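Local coordinates for pullulanase (Bacillus acidopullulyticus, PDB 2WAN), which hydrolyses alpha-1,6-glucosidic linkages in pullulan and at the branch points of starch-type glucans, as a debranching glycoside hydrolase, at residues Y311-S314 and G315-G319. Numbering follows the deposited sequence.
Sequences YDYS and GNDLG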
loop_
_atom_site.group_PDB
_atom_site.type_symbol
_atom_site.label_atom_id
_atom_site.label_comp_id
_atom_site.label_asym_id
_atom_site.label_seq_id
_atom_site.Cartn_x
_atom_site.Cartn_y
_atom_site.Cartn_z
ATOM N N TYR A 311 -21.621 -12.295 11.278
ATOM C CA TYR A 311 -20.803 -12.978 10.264
ATOM C C TYR A 311 -19.314 -12.739 10.484
ATOM O O TYR A 311 -18.506 -12.995 9.579
ATOM C CB TYR A 311 -21.185 -12.516 8.847
ATOM C CG TYR A 311 -22.676 -12.552 8.592
ATOM C CD1 TYR A 311 -23.348 -13.769 8.496
ATOM C CD2 TYR A 311 -23.412 -11.375 8.456
ATOM C CE1 TYR A 311 -24.715 -13.823 8.282
ATOM C CE2 TYR A 311 -24.799 -11.416 8.227
ATOM C CZ TYR A 311 -25.434 -12.650 8.144
ATOM O OH TYR A 311 -26.798 -12.744 7.939
ATOM N N ASP A 312 -18.955 -12.260 11.673
ATOM C CA ASP A 312 -17.567 -11.940 11.971
ATOM C C ASP A 312 -16.898 -12.989 12.858
ATOM O O ASP A 312 -17.175 -13.101 14.060
ATOM C CB ASP A 312 -17.439 -10.545 12.573
ATOM C CG ASP A 312 -16.009 -10.197 12.899
ATOM O OD1 ASP A 312 -15.165 -10.280 11.974
ATOM O OD2 ASP A 312 -15.734 -9.868 14.078
ATOM N N TYR A 313 -16.013 -13.763 12.246
ATOM C CA TYR A 313 -15.313 -14.832 12.948
ATOM C C TYR A 313 -13.938 -14.383 13.401
ATOM O O TYR A 313 -13.108 -13.993 12.581
ATOM C CB TYR A 313 -15.194 -16.078 12.067
ATOM C CG TYR A 313 -14.521 -17.237 12.799
ATOM C CD1 TYR A 313 -15.198 -17.939 13.797
ATOM C CD2 TYR A 313 -13.204 -17.616 12.506
ATOM C CE1 TYR A 313 -14.596 -18.982 14.486
ATOM C CE2 TYR A 313 -12.589 -18.671 13.184
ATOM C CZ TYR A 313 -13.300 -19.352 14.181
ATOM O OH TYR A 313 -12.723 -20.390 14.877
ATOM N N SER A 314 -13.699 -14.450 14.704
ATOM C CA SER A 314 -12.465 -13.920 15.268
ATOM C C SER A 314 -11.464 -14.987 15.721
ATOM O O SER A 314 -10.416 -14.648 16.279
ATOM C CB SER A 314 -12.774 -12.935 16.400
ATOM O OG SER A 314 -13.437 -13.573 17.472
ATOM N N GLY A 315 -11.772 -16.262 15.488
ATOM C CA GLY A 315 -10.832 -17.337 15.852
ATOM C C GLY A 315 -9.542 -17.287 15.041
ATOM O O GLY A 315 -9.495 -16.667 13.975
ATOM N N ASN A 316 -8.507 -17.971 15.531
ATOM C CA ASN A 316 -7.184 -17.949 14.896
ATOM C C ASN A 316 -6.890 -19.222 14.097
ATOM O O ASN A 316 -5.740 -19.476 13.741
ATOM C CB ASN A 316 -6.094 -17.733 15.961
ATOM C CG ASN A 316 -6.063 -18.857 17.017
ATOM O OD1 ASN A 316 -6.702 -19.903 16.861
ATOM N ND2 ASN A 316 -5.316 -18.635 18.094
ATOM N N ASP A 317 -7.941 -19.993 13.789
ATOM C CA ASP A 317 -7.804 -21.316 13.191
ATOM C C ASP A 317 -8.326 -21.444 11.750
ATOM O O ASP A 317 -8.551 -22.565 11.270
ATOM C CB ASP A 317 -8.462 -22.384 14.089
ATOM C CG ASP A 317 -9.962 -22.221 14.187
ATOM O OD1 ASP A 317 -10.457 -21.080 14.062
ATOM O OD2 ASP A 317 -10.652 -23.239 14.402
ATOM N N LEU A 318 -8.522 -20.330 11.042
ATOM C CA LEU A 318 -8.852 -20.477 9.616
ATOM C C LEU A 318 -7.708 -21.191 8.877
ATOM O O LEU A 318 -6.516 -20.927 9.136
ATOM C CB LEU A 318 -9.217 -19.139 8.952
ATOM C CG LEU A 318 -10.504 -18.458 9.459
ATOM C CD1 LEU A 318 -10.707 -17.109 8.737
ATOM C CD2 LEU A 318 -11.723 -19.351 9.261
ATOM N N GLY A 319 -8.082 -22.103 7.984
ATOM C CA GLY A 319 -7.130 -22.934 7.260
ATOM C C GLY A 319 -7.117 -24.360 7.779
ATOM O O GLY A 319 -8.155 -24.866 8.223
#
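The ring of Y313 lies over the backbone of G315, whose N sits under one face, displaced toward the rim and 3.4 Å from CE2. At the ring's edge, close to its plane, the carboxylate of D317 meets the phenol, while L318 approaches obliquely, its CD2 4.0 Å from CD2 of Y313. G315 suits the place beneath the ring because a side chain there would run into the phenolic oxygen. The tyrosine reaches forward over the chain that follows it because its CG is anti to the backbone N (chi1 -177°), and its OH donates a short hydrogen bond of 2.5 Å to OD1 of D317. That oxygen is met on its syn side, 16° out of the carboxylate plane, and the carboxylate is turned 37° from the ring. All this happens within a few residues of irregular chain leading into strand 319-322, the first strand of the beta-sandwich of carbohydrate-binding module 48, the N-terminal domain of isoamylase-type enzymes. Here the tyrosine and leucine also touch M598 of helix 597-614, so the turn lies where the module meets the catalytic part of the chain. An aspartate suits position D317 because it can serve two partners: OD1 takes the phenol, and OD2 makes a salt bridge to R330 on the neighbouring strand 326-332, which probably favours its charged form. A phenylalanine in place of Y313 could still lie over G315 but would probably leave OD1 without its phenolic donor and the carboxylate less firmly oriented. L318, buried and apolar, also packs on Y395.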